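Local coordinates for hypothetical protein (Nostoc punctiforme, PDB 2INB) that probably takes part, as an XisH family protein with a nuclease-like PDDEXK relationship, in the site-specific recombination of cyanobacterial nitrogen-fixation genes, at residues K13-K18 with E133-W138; E59-L64 with H74-Q79; L96-P101 with N121-L126; V100-Y105 with I127-Q132. All blocks are in the same frame, centred on the assembly; numbering follows the deposited sequence.

Interaction 1: K13-K18 with E133-W138; sequences KIALEK and EVIFQW
Lys18 reaches from helix 13-18 to Glu133, and its path illustrates how a long side chain can serve two chemistries at once. With CG set beside the backbone N (chi1 -71°), CB and CG lead off toward the strand and every later torsion is extended. CD is the first atom to touch, 3.3 Å from Glu133 O, and it crosses Val134 CG1 obliquely. CE passes alongside the same carbonyl, and NZ donates to Glu133 O at 3.0 Å, coming from well above the carbonyl plane. NZ also donates to a water, which in turn donates to Glu133 OE1 at 2.6 Å, so the Glu133 carboxylate is tied to the lysine through solvent.

Deeper in, Ala15 CB packs 3.9 Å from Ile135 CG1, and a second water bridges the two backbones, donating to Ala15 O and accepting from Ile135 N. On the inner side Leu16 CD2 meets Ile135 CD1 at 3.9 Å and approaches the Trp138 ring obliquely.

Helix 13-18 crosses strand 134-138 at 79°. The carbonyl that Lys18 takes belongs to a G1 beta bulge, in which Glu133 and Val134 both face Asp129 where the chain enters the outermost strand of the mixed sheet.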
loop_
_atom_site.group_PDB
_atom_site.type_symbol
_atom_site.label_atom_id
_atom_site.label_comp_id
_atom_site.label_asym_id
_atom_site.label_seq_id
_atom_site.Cartn_x
_atom_site.Cartn_y
_atom_site.Cartn_z
ATOM N N LYS A 13 22.003 6.199 0.863
ATOM C CA LYS A 13 23.238 5.512 0.413
ATOM C C LYS A 13 24.445 5.867 1.261
ATOM O O LYS A 13 25.191 4.971 1.702
ATOM C CB LYS A 13 23.519 5.810 -1.073
ATOM C CG LYS A 13 22.526 5.200 -2.009
ATOM C CD LYS A 13 22.795 5.542 -3.464
ATOM C CE LYS A 13 23.975 4.748 -3.985
ATOM N N ILE A 14 24.652 7.164 1.476
ATOM C CA ILE A 14 25.783 7.643 2.299
ATOM C C ILE A 14 25.656 7.106 3.727
ATOM O O ILE A 14 26.640 6.643 4.313
ATOM C CB ILE A 14 25.921 9.202 2.242
ATOM C CG1 ILE A 14 26.209 9.659 0.803
ATOM C CG2 ILE A 14 27.015 9.670 3.177
ATOM C CD1 ILE A 14 25.841 11.105 0.517
ATOM N N ALA A 15 24.452 7.152 4.299
ATOM C CA ALA A 15 24.276 6.602 5.653
ATOM C C ALA A 15 24.658 5.122 5.688
ATOM O O ALA A 15 25.336 4.700 6.610
ATOM C CB ALA A 15 22.846 6.818 6.163
ATOM N N LEU A 16 24.206 4.345 4.688
ATOM C CA LEU A 16 24.575 2.939 4.585
ATOM C C LEU A 16 26.101 2.753 4.455
ATOM O O LEU A 16 26.719 1.930 5.122
ATOM C CB LEU A 16 23.846 2.309 3.402
ATOM C CG LEU A 16 22.377 1.957 3.633
ATOM C CD1 LEU A 16 21.742 1.699 2.250
ATOM C CD2 LEU A 16 22.237 0.677 4.557
ATOM N N GLU A 17 26.715 3.562 3.596
ATOM C CA GLU A 17 28.146 3.473 3.351
ATOM C C GLU A 17 28.941 3.766 4.618
ATOM O O GLU A 17 29.939 3.094 4.914
ATOM C CB GLU A 17 28.530 4.363 2.180
ATOM C CG GLU A 17 28.047 3.766 0.892
ATOM C CD GLU A 17 28.099 4.704 -0.286
ATOM O OE1 GLU A 17 28.280 5.907 -0.117
ATOM O OE2 GLU A 17 27.961 4.192 -1.414
ATOM N N LYS A 18 28.490 4.735 5.379
ATOM C CA LYS A 18 29.179 5.066 6.634
ATOM C C LYS A 18 29.183 3.899 7.610
ATOM O O LYS A 18 30.090 3.794 8.436
ATOM C CB LYS A 18 28.558 6.270 7.332
ATOM C CG LYS A 18 28.809 7.571 6.632
ATOM C CD LYS A 18 28.079 8.714 7.309
ATOM C CE LYS A 18 28.397 10.045 6.692
ATOM N NZ LYS A 18 27.579 11.130 7.355
ATOM N N GLU A 133 23.281 12.602 7.773
ATOM C CA GLU A 133 23.337 11.505 6.817
ATOM C C GLU A 133 23.933 10.248 7.485
ATOM O O GLU A 133 24.963 9.736 7.072
ATOM C CB GLU A 133 24.124 11.860 5.552
ATOM C CG GLU A 133 23.722 13.178 4.903
ATOM C CD GLU A 133 24.460 13.416 3.584
ATOM O OE1 GLU A 133 25.712 13.429 3.579
ATOM O OE2 GLU A 133 23.794 13.520 2.556
ATOM N N VAL A 134 23.264 9.791 8.535
ATOM C CA VAL A 134 23.677 8.628 9.301
ATOM C C VAL A 134 22.471 7.760 9.639
ATOM O O VAL A 134 21.312 8.220 9.661
ATOM C CB VAL A 134 24.370 9.024 10.629
ATOM C CG1 VAL A 134 25.656 9.808 10.340
ATOM C CG2 VAL A 134 23.406 9.793 11.543
ATOM N N ILE A 135 22.741 6.468 9.847
ATOM C CA ILE A 135 21.725 5.551 10.352
ATOM C C ILE A 135 21.591 5.725 11.884
ATOM O O ILE A 135 22.563 5.579 12.625
ATOM C CB ILE A 135 22.057 4.080 10.041
ATOM C CG1 ILE A 135 22.118 3.868 8.536
ATOM C CG2 ILE A 135 21.066 3.116 10.727
ATOM C CD1 ILE A 135 22.415 2.406 8.084
ATOM N N PHE A 136 20.349 6.002 12.337
ATOM C CA PHE A 136 20.028 6.206 13.747
ATOM C C PHE A 136 19.513 4.925 14.393
ATOM O O PHE A 136 19.862 4.643 15.545
ATOM C CB PHE A 136 18.946 7.273 13.863
ATOM C CG PHE A 136 18.355 7.400 15.248
ATOM C CD1 PHE A 136 19.129 7.812 16.289
ATOM C CD2 PHE A 136 17.012 7.055 15.498
ATOM C CE1 PHE A 136 18.591 7.974 17.568
ATOM C CE2 PHE A 136 16.507 7.160 16.778
ATOM C CZ PHE A 136 17.287 7.631 17.798
ATOM N N GLN A 137 18.699 4.135 13.682
ATOM C CA GLN A 137 18.138 2.926 14.288
ATOM C C GLN A 137 17.644 1.970 13.195
ATOM O O GLN A 137 17.181 2.381 12.147
ATOM C CB GLN A 137 16.958 3.317 15.182
ATOM C CG GLN A 137 16.528 2.206 16.107
ATOM C CD GLN A 137 15.503 2.689 17.098
ATOM O OE1 GLN A 137 15.316 3.890 17.276
ATOM N NE2 GLN A 137 14.810 1.758 17.726
ATOM N N TRP A 138 17.836 0.677 13.448
ATOM C CA TRP A 138 17.157 -0.376 12.706
ATOM C C TRP A 138 16.023 -0.913 13.560
ATOM O O TRP A 138 16.211 -1.192 14.749
ATOM C CB TRP A 138 18.134 -1.486 12.438
ATOM C CG TRP A 138 19.294 -1.164 11.549
ATOM C CD1 TRP A 138 20.545 -0.787 11.935
ATOM C CD2 TRP A 138 19.316 -1.208 10.136
ATOM N NE1 TRP A 138 21.371 -0.625 10.838
ATOM C CE2 TRP A 138 20.622 -0.882 9.718
ATOM C CE3 TRP A 138 18.382 -1.592 9.171
ATOM C CZ2 TRP A 138 21.003 -0.928 8.389
ATOM C CZ3 TRP A 138 18.743 -1.555 7.838
ATOM C CH2 TRP A 138 20.047 -1.248 7.461
HETATM O O HOH W 1 25.414 5.660 9.216
HETATM O O HOH W 2 27.704 13.211 5.293
#

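Interaction 2: E59-L64 with H74-Q79; sequences EVKSFL and HTALGQ
Lys61 and Glu59 reach helix 74-79 through different torsions. In Glu59, CG lies opposite the backbone N (chi1 169°) and the chain runs out straight, laying the carboxylate against the helix backbone. Lys61 begins with CG beside its N and then bends at chi2 (-67°), after which the extended remainder carries NZ past the methyl of Ala76 to Gln79.

There NZ donates to Gln79 OE1 at 2.8 Å, the nitrogen tilted modestly from the amide carbonyl plane; a salt bridge to Glu72 gives the same nitrogen a second partner. Glu59 OE2 sits 2.8 Å from Ala76 O, with CB of Gln79 alongside at 3.6 Å. The carboxylate and the Gln79 amide are turned 73° against each other, so the two flat groups do not stack.

Glu59, Val60 and Lys61 match the E-x-K part of the PDDEXK motif and so probably correspond to it, at and just beyond the end of strand 54-60 in a beta-alpha-beta unit whose helix, 69-88, supplies Ala76 and Gln79. This is consistent with a nuclease-type site.

Ala76 CB lies 4.0 Å from Lys61 CE and meets the Phe63 ring obliquely, 4.3 Å from Phe63 CZ. The helix also faces the second subunit, where Thr75 OG1 hydrogen-bonds to Thr75 OG1 of that other chain.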
loop_
_atom_site.group_PDB
_atom_site.type_symbol
_atom_site.label_atom_id
_atom_site.label_comp_id
_atom_site.label_asym_id
_atom_site.label_seq_id
_atom_site.Cartn_x
_atom_site.Cartn_y
_atom_site.Cartn_z
ATOM N N GLU A 59 13.763 0.433 0.694
ATOM C CA GLU A 59 12.742 1.299 0.080
ATOM C C GLU A 59 12.860 2.662 0.728
ATOM O O GLU A 59 12.537 2.804 1.916
ATOM C CB GLU A 59 11.356 0.664 0.363
ATOM C CG GLU A 59 10.209 1.553 0.034
ATOM C CD GLU A 59 8.864 0.994 0.458
ATOM O OE1 GLU A 59 8.813 -0.201 0.828
ATOM O OE2 GLU A 59 7.871 1.806 0.433
ATOM N N VAL A 60 13.364 3.643 -0.009
ATOM C CA VAL A 60 13.628 4.982 0.564
ATOM C C VAL A 60 12.429 5.865 0.398
ATOM O O VAL A 60 11.956 6.065 -0.724
ATOM C CB VAL A 60 14.841 5.640 -0.075
ATOM C CG1 VAL A 60 15.045 7.026 0.572
ATOM C CG2 VAL A 60 16.083 4.754 0.129
ATOM N N LYS A 61 11.981 6.451 1.515
ATOM C CA LYS A 61 10.915 7.469 1.532
ATOM C C LYS A 61 11.415 8.717 2.280
ATOM O O LYS A 61 12.238 8.614 3.241
ATOM C CB LYS A 61 9.639 6.905 2.164
ATOM C CG LYS A 61 9.074 5.727 1.359
ATOM C CD LYS A 61 8.566 6.206 0.006
ATOM C CE LYS A 61 7.900 5.128 -0.794
ATOM N NZ LYS A 61 7.303 5.662 -2.070
ATOM N N SER A 62 11.027 9.882 1.777
ATOM C CA SER A 62 11.351 11.134 2.418
ATOM C C SER A 62 10.180 11.659 3.237
ATOM O O SER A 62 10.362 12.495 4.129
ATOM C CB SER A 62 11.688 12.163 1.359
ATOM O OG SER A 62 10.524 12.425 0.601
ATOM N N PHE A 63 8.977 11.188 2.896
ATOM C CA PHE A 63 7.721 11.669 3.468
ATOM C C PHE A 63 7.521 13.164 3.201
ATOM O O PHE A 63 6.910 13.876 3.994
ATOM C CB PHE A 63 7.551 11.228 4.944
ATOM C CG PHE A 63 7.010 9.828 5.078
ATOM C CD1 PHE A 63 7.854 8.753 4.897
ATOM C CD2 PHE A 63 5.640 9.595 5.295
ATOM C CE1 PHE A 63 7.381 7.428 4.960
ATOM C CE2 PHE A 63 5.156 8.293 5.361
ATOM C CZ PHE A 63 6.012 7.220 5.186
ATOM N N LEU A 64 8.038 13.602 2.053
ATOM C CA LEU A 64 7.694 14.875 1.420
ATOM C C LEU A 64 7.081 14.601 0.016
ATOM O O LEU A 64 6.807 15.536 -0.740
ATOM C CB LEU A 64 8.954 15.712 1.270
ATOM C CG LEU A 64 9.697 16.072 2.569
ATOM N N HIS A 74 0.239 5.277 2.830
ATOM C CA HIS A 74 -0.494 4.259 2.098
ATOM C C HIS A 74 0.354 3.648 0.966
ATOM O O HIS A 74 0.456 2.418 0.824
ATOM C CB HIS A 74 -1.745 4.813 1.418
ATOM C CG HIS A 74 -2.781 5.335 2.342
ATOM N ND1 HIS A 74 -3.194 4.653 3.459
ATOM C CD2 HIS A 74 -3.561 6.444 2.252
ATOM C CE1 HIS A 74 -4.155 5.352 4.053
ATOM N NE2 HIS A 74 -4.387 6.451 3.344
ATOM N N THR A 75 0.969 4.518 0.153
ATOM C CA THR A 75 1.783 4.049 -0.972
ATOM C C THR A 75 3.027 3.354 -0.461
ATOM O O THR A 75 3.410 2.307 -0.980
ATOM C CB THR A 75 2.132 5.236 -1.878
ATOM O OG1 THR A 75 0.905 5.763 -2.430
ATOM C CG2 THR A 75 3.160 4.893 -2.991
ATOM N N ALA A 76 3.661 3.909 0.575
ATOM C CA ALA A 76 4.871 3.294 1.113
ATOM C C ALA A 76 4.614 1.884 1.629
ATOM O O ALA A 76 5.436 0.974 1.471
ATOM C CB ALA A 76 5.510 4.153 2.245
ATOM N N LEU A 77 3.487 1.723 2.300
ATOM C CA LEU A 77 3.101 0.426 2.877
ATOM C C LEU A 77 2.776 -0.578 1.774
ATOM O O LEU A 77 3.190 -1.733 1.816
ATOM C CB LEU A 77 1.907 0.617 3.808
ATOM C CG LEU A 77 1.374 -0.663 4.438
ATOM C CD1 LEU A 77 2.499 -1.311 5.347
ATOM C CD2 LEU A 77 0.106 -0.359 5.313
ATOM N N GLY A 78 1.994 -0.161 0.792
ATOM C CA GLY A 78 1.645 -1.083 -0.325
ATOM C C GLY A 78 2.897 -1.525 -1.070
ATOM O O GLY A 78 3.072 -2.719 -1.412
ATOM N N GLN A 79 3.767 -0.560 -1.388
ATOM C CA GLN A 79 5.040 -0.883 -2.003
ATOM C C GLN A 79 5.829 -1.847 -1.146
ATOM O O GLN A 79 6.438 -2.827 -1.633
ATOM C CB GLN A 79 5.850 0.408 -2.243
ATOM C CG GLN A 79 5.351 1.204 -3.423
ATOM C CD GLN A 79 6.024 2.527 -3.609
ATOM O OE1 GLN A 79 6.616 3.060 -2.680
ATOM N NE2 GLN A 79 5.790 3.135 -4.773
#

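Interaction 3: L96-P101 with N121-L126; sequences LYLAVP and NQVKML
Leu98 and Ala99 pair in parallel with Met125 and Leu126, and three backbone bonds of 2.8 to 2.9 Å join the strands: Leu98 N to Lys124 O, Leu126 N to Leu98 O, and Val100 N to Leu126 O. Parallel pairing of this kind lets one residue serve its neighbour strand twice, as Leu98 does through both N and O.

On the face carrying Leu98 and the selenomethionine Met125, Val123 joins in obliquely. Its CG1, held opposite the backbone N (chi1 179°), meets both CB and CD2 of Leu98 at 4.1 Å. On the face of Ala99 and Leu126 their CB atoms meet, also at 4.1 Å. Beside it the ring of Tyr97 crosses the Lys124 stem obliquely, CD2 coming 3.6 Å from Lys124 CB, while the lysine tip leads away to a salt bridge with the C-terminal carboxylate of Asn140.

Segment 121-126 arrives from helix 112-120, which a Schellman motif ends at Gln122. Helix 69-88 covers the Leu98 side through Leu77, on which Val123 rests; on the Leu126 face, Trp138 of the neighbouring strand 134-139 meets Tyr97 edge-to-face and packs on Leu126, and strand 54-60 borders strand 94-101 on its other flank.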
loop_
_atom_site.group_PDB
_atom_site.type_symbol
_atom_site.label_atom_id
_atom_site.label_comp_id
_atom_site.label_asym_id
_atom_site.label_seq_id
_atom_site.Cartn_x
_atom_site.Cartn_y
_atom_site.Cartn_z
ATOM N N LEU A 96 14.106 -6.817 3.383
ATOM C CA LEU A 96 13.589 -5.510 2.994
ATOM C C LEU A 96 13.316 -4.590 4.204
ATOM O O LEU A 96 12.648 -5.006 5.158
ATOM C CB LEU A 96 12.314 -5.625 2.141
ATOM C CG LEU A 96 11.707 -4.287 1.645
ATOM C CD1 LEU A 96 12.539 -3.643 0.608
ATOM C CD2 LEU A 96 10.260 -4.510 1.076
ATOM N N TYR A 97 13.779 -3.329 4.084
ATOM C CA TYR A 97 13.532 -2.284 5.060
ATOM C C TYR A 97 12.910 -1.047 4.366
ATOM O O TYR A 97 13.267 -0.678 3.256
ATOM C CB TYR A 97 14.870 -1.827 5.691
ATOM C CG TYR A 97 15.504 -2.908 6.508
ATOM C CD1 TYR A 97 16.317 -3.878 5.907
ATOM C CD2 TYR A 97 15.268 -3.010 7.895
ATOM C CE1 TYR A 97 16.850 -4.926 6.653
ATOM C CE2 TYR A 97 15.837 -4.041 8.640
ATOM C CZ TYR A 97 16.632 -4.999 8.005
ATOM O OH TYR A 97 17.174 -6.030 8.766
ATOM N N LEU A 98 11.993 -0.412 5.076
ATOM C CA LEU A 98 11.466 0.903 4.751
ATOM C C LEU A 98 12.301 1.958 5.436
ATOM O O LEU A 98 12.409 1.969 6.663
ATOM C CB LEU A 98 10.027 1.032 5.259
ATOM C CG LEU A 98 9.324 2.391 5.107
ATOM C CD1 LEU A 98 9.294 2.890 3.648
ATOM C CD2 LEU A 98 7.940 2.419 5.777
ATOM N N ALA A 99 12.954 2.792 4.640
ATOM C CA ALA A 99 13.785 3.865 5.200
ATOM C C ALA A 99 12.986 5.163 5.370
ATOM O O ALA A 99 12.376 5.612 4.416
ATOM C CB ALA A 99 14.998 4.111 4.323
ATOM N N VAL A 100 12.983 5.724 6.581
ATOM C CA VAL A 100 12.309 6.976 6.786
ATOM C C VAL A 100 13.158 7.924 7.638
ATOM O O VAL A 100 13.943 7.465 8.500
ATOM C CB VAL A 100 10.906 6.880 7.369
ATOM C CG1 VAL A 100 10.060 5.759 6.659
ATOM C CG2 VAL A 100 10.931 6.643 8.862
ATOM N N PRO A 101 13.012 9.238 7.400
ATOM C CA PRO A 101 13.769 10.217 8.189
ATOM C C PRO A 101 13.423 10.200 9.670
ATOM O O PRO A 101 12.273 9.908 10.053
ATOM C CB PRO A 101 13.373 11.551 7.552
ATOM C CG PRO A 101 12.886 11.241 6.209
ATOM C CD PRO A 101 12.190 9.931 6.397
ATOM N N ASN A 121 1.811 -5.418 10.055
ATOM C CA ASN A 121 2.389 -5.866 8.786
ATOM C C ASN A 121 3.888 -6.202 8.862
ATOM O O ASN A 121 4.526 -6.372 7.806
ATOM C CB ASN A 121 2.072 -4.800 7.743
ATOM C CG ASN A 121 0.600 -4.763 7.459
ATOM O OD1 ASN A 121 0.078 -5.627 6.714
ATOM N ND2 ASN A 121 -0.099 -3.835 8.088
ATOM N N GLN A 122 4.450 -6.293 10.066
ATOM C CA GLN A 122 5.817 -6.666 10.255
ATOM C C GLN A 122 6.772 -5.832 9.414
ATOM O O GLN A 122 7.750 -6.323 8.833
ATOM C CB GLN A 122 5.990 -8.177 10.005
ATOM C CG GLN A 122 5.433 -9.050 11.107
ATOM C CD GLN A 122 3.911 -9.140 11.202
ATOM O OE1 GLN A 122 3.222 -9.262 10.178
ATOM N NE2 GLN A 122 3.371 -9.116 12.460
ATOM N N VAL A 123 6.535 -4.534 9.357
ATOM C CA VAL A 123 7.370 -3.652 8.532
ATOM C C VAL A 123 8.666 -3.371 9.311
ATOM O O VAL A 123 8.649 -2.908 10.457
ATOM C CB VAL A 123 6.625 -2.345 8.198
ATOM C CG1 VAL A 123 7.517 -1.396 7.351
ATOM C CG2 VAL A 123 5.287 -2.606 7.486
ATOM N N LYS A 124 9.761 -3.674 8.656
ATOM C CA LYS A 124 11.094 -3.396 9.161
ATOM C C LYS A 124 11.499 -2.015 8.662
ATOM O O LYS A 124 11.197 -1.673 7.502
ATOM C CB LYS A 124 12.049 -4.475 8.664
ATOM C CG LYS A 124 11.700 -5.882 9.093
ATOM C CD LYS A 124 12.756 -6.868 8.610
ATOM C CE LYS A 124 12.338 -8.284 8.805
ATOM N NZ LYS A 124 12.166 -8.639 10.226
HETATM N N MSE A 125 12.188 -1.239 9.495
HETATM C CA MSE A 125 12.512 0.132 9.094
HETATM C C MSE A 125 13.991 0.488 9.311
HETATM O O MSE A 125 14.679 -0.087 10.161
HETATM C CB MSE A 125 11.605 1.137 9.806
HETATM C CG MSE A 125 10.146 0.982 9.417
HETATM SE SE MSE A 125 9.001 2.249 10.401
HETATM C CE MSE A 125 9.298 1.381 12.132
ATOM N N LEU A 126 14.459 1.413 8.490
ATOM C CA LEU A 126 15.769 2.022 8.630
ATOM C C LEU A 126 15.505 3.489 8.950
ATOM O O LEU A 126 14.968 4.206 8.112
ATOM C CB LEU A 126 16.554 1.827 7.344
ATOM C CG LEU A 126 17.986 2.361 7.290
ATOM C CD1 LEU A 126 18.778 1.773 8.468
ATOM C CD2 LEU A 126 18.629 2.054 5.941
#

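Interaction 4: V100-Y105 with I127-Q132; sequences VPLTTY and IYDVEQ
Where strand 94-101 passes into helix 102-106, Pro101 at the N-cap position is clasped by Tyr128 of the parallel strand 125-129, a worked case of a strand-to-helix junction bracketed by bonds from its sheet neighbour. Tyr128 N donates to Val100 O at 3.1 Å, and Tyr128 O accepts from Leu102 N at 2.8 Å, so one residue bonds both before and after the proline.

The tyrosine ring follows the same logic. Its CG takes the crowded position between backbone N and carbonyl carbon (chi1 63°), which swings the ring beneath the proline; Pro101 CA then stands over the ring centre, 4.1 Å from the centroid and 8° off the normal, a CH-pi contact. Pro101 CG continues along to the hydroxyl end, 3.6 Å from Tyr128 OH, and helix 7-18 also packs against this tyrosine through Phe8, Val11 and Val12.

On the other side Ile127 fans out its branches. CG1 lies over one face of the Tyr105 ring, CD1 reaches Tyr105 CD1 at 3.5 Å and Val100 CG2 at 3.7 Å, and CG2 sits 3.7 Å from Leu102 CA. Further along, Asp129 OD1 accepts from Gln132 N in an Asx motif that shapes the following turn.

Ala99 N bonds to Glu59 O of strand 54-60, but Pro101, two residues on, has no N-H to give Lys61 O beside it. That carbonyl accepts from the Tyr128 hydroxyl, so the phenol may stand in for the missing backbone donor while its ring covers the proline.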
loop_
_atom_site.group_PDB
_atom_site.type_symbol
_atom_site.label_atom_id
_atom_site.label_comp_id
_atom_site.label_asym_id
_atom_site.label_seq_id
_atom_site.Cartn_x
_atom_site.Cartn_y
_atom_site.Cartn_z
ATOM N N VAL A 100 12.983 5.724 6.581
ATOM C CA VAL A 100 12.309 6.976 6.786
ATOM C C VAL A 100 13.158 7.924 7.638
ATOM O O VAL A 100 13.943 7.465 8.500
ATOM C CB VAL A 100 10.906 6.880 7.369
ATOM C CG1 VAL A 100 10.060 5.759 6.659
ATOM C CG2 VAL A 100 10.931 6.643 8.862
ATOM N N PRO A 101 13.012 9.238 7.400
ATOM C CA PRO A 101 13.769 10.217 8.189
ATOM C C PRO A 101 13.423 10.200 9.670
ATOM O O PRO A 101 12.273 9.908 10.053
ATOM C CB PRO A 101 13.373 11.551 7.552
ATOM C CG PRO A 101 12.886 11.241 6.209
ATOM C CD PRO A 101 12.190 9.931 6.397
ATOM N N LEU A 102 14.408 10.534 10.496
ATOM C CA LEU A 102 14.241 10.610 11.932
ATOM C C LEU A 102 13.088 11.547 12.307
ATOM O O LEU A 102 12.302 11.220 13.201
ATOM C CB LEU A 102 15.546 11.084 12.623
ATOM C CG LEU A 102 15.500 11.102 14.151
ATOM C CD1 LEU A 102 15.089 9.827 14.847
ATOM C CD2 LEU A 102 16.900 11.566 14.648
ATOM N N THR A 103 12.969 12.698 11.639
ATOM C CA THR A 103 11.879 13.678 11.948
ATOM C C THR A 103 10.513 13.008 11.783
ATOM O O THR A 103 9.619 13.161 12.617
ATOM C CB THR A 103 11.971 14.939 11.081
ATOM O OG1 THR A 103 12.042 14.592 9.698
ATOM C CG2 THR A 103 13.237 15.750 11.445
ATOM N N THR A 104 10.360 12.230 10.716
ATOM C CA THR A 104 9.087 11.519 10.465
ATOM C C THR A 104 8.867 10.392 11.485
ATOM O O THR A 104 7.751 10.182 11.987
ATOM C CB THR A 104 9.118 10.914 9.058
ATOM O OG1 THR A 104 9.468 11.924 8.123
ATOM C CG2 THR A 104 7.780 10.223 8.678
ATOM N N TYR A 105 9.946 9.702 11.822
ATOM C CA TYR A 105 9.880 8.619 12.791
ATOM C C TYR A 105 9.389 9.170 14.142
ATOM O O TYR A 105 8.555 8.560 14.810
ATOM C CB TYR A 105 11.245 7.959 12.981
ATOM C CG TYR A 105 11.226 6.867 14.023
ATOM C CD1 TYR A 105 10.532 5.681 13.783
ATOM C CD2 TYR A 105 11.894 7.019 15.229
ATOM C CE1 TYR A 105 10.482 4.682 14.734
ATOM C CE2 TYR A 105 11.846 6.008 16.198
ATOM C CZ TYR A 105 11.137 4.860 15.923
ATOM O OH TYR A 105 11.072 3.875 16.885
ATOM N N ILE A 127 15.814 3.915 10.174
ATOM C CA ILE A 127 15.608 5.297 10.530
ATOM C C ILE A 127 16.915 6.049 10.310
ATOM O O ILE A 127 17.948 5.711 10.928
ATOM C CB ILE A 127 15.155 5.468 11.968
ATOM C CG1 ILE A 127 14.000 4.498 12.293
ATOM C CG2 ILE A 127 14.752 6.931 12.202
ATOM C CD1 ILE A 127 12.826 4.578 11.345
ATOM N N TYR A 128 16.863 7.068 9.451
ATOM C CA TYR A 128 18.081 7.830 9.073
ATOM C C TYR A 128 17.936 9.307 9.429
ATOM O O TYR A 128 16.865 9.887 9.312
ATOM C CB TYR A 128 18.422 7.678 7.600
ATOM C CG TYR A 128 17.404 8.202 6.581
ATOM C CD1 TYR A 128 16.320 7.400 6.168
ATOM C CD2 TYR A 128 17.553 9.439 5.940
ATOM C CE1 TYR A 128 15.410 7.860 5.236
ATOM C CE2 TYR A 128 16.645 9.879 4.994
ATOM C CZ TYR A 128 15.591 9.108 4.629
ATOM O OH TYR A 128 14.750 9.586 3.655
ATOM N N ASP A 129 19.045 9.892 9.833
ATOM C CA ASP A 129 19.079 11.305 10.129
ATOM C C ASP A 129 19.526 12.030 8.884
ATOM O O ASP A 129 20.581 11.746 8.357
ATOM C CB ASP A 129 20.014 11.580 11.308
ATOM C CG ASP A 129 20.043 13.035 11.676
ATOM O OD1 ASP A 129 20.828 13.788 11.102
ATOM O OD2 ASP A 129 19.207 13.463 12.498
ATOM N N VAL A 130 18.681 12.931 8.387
ATOM C CA VAL A 130 18.981 13.657 7.158
ATOM C C VAL A 130 20.152 14.641 7.266
ATOM O O VAL A 130 21.045 14.629 6.418
ATOM C CB VAL A 130 17.714 14.356 6.626
ATOM C CG1 VAL A 130 18.057 15.226 5.420
ATOM C CG2 VAL A 130 16.638 13.288 6.261
ATOM N N GLU A 131 20.176 15.483 8.307
ATOM C CA GLU A 131 21.185 16.525 8.459
ATOM C C GLU A 131 22.603 15.954 8.453
ATOM O O GLU A 131 23.491 16.488 7.780
ATOM C CB GLU A 131 20.927 17.309 9.760
ATOM C CG GLU A 131 21.981 18.389 10.032
ATOM C CD GLU A 131 22.241 18.622 11.530
ATOM O OE1 GLU A 131 21.466 19.390 12.142
ATOM O OE2 GLU A 131 23.219 18.060 12.085
ATOM N N GLN A 132 22.799 14.869 9.201
ATOM C CA GLN A 132 24.131 14.282 9.298
ATOM C C GLN A 132 24.338 13.081 8.382
ATOM O O GLN A 132 25.464 12.586 8.241
ATOM C CB GLN A 132 24.463 13.880 10.759
ATOM C CG GLN A 132 24.767 15.067 11.620
ATOM C CD GLN A 132 25.947 15.883 11.094
ATOM O OE1 GLN A 132 27.033 15.315 10.791
ATOM N NE2 GLN A 132 25.773 17.212 11.008
#

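One sheet underlies all four contacts, and their chemistry changes with depth. Interaction 3 is the buried one, relying on backbone bonds between central parallel strands and on apolar packing. Interaction 4 extends the same strand pair to its end, where aromatic faces join the backbone bonds as the strand gives way to helix. Interactions 1 and 2 fasten helices to the sheet from different regions, their centres about 18 Å apart: the first at an outer strand with a lysine and two waters, the second at strand 54-60 with polar side chains. Trp138 and Leu126 join interactions 1 and 3, Tyr128 and Lys61 link 4 to 2, and Glu59 pairs by backbone with the strand of 3.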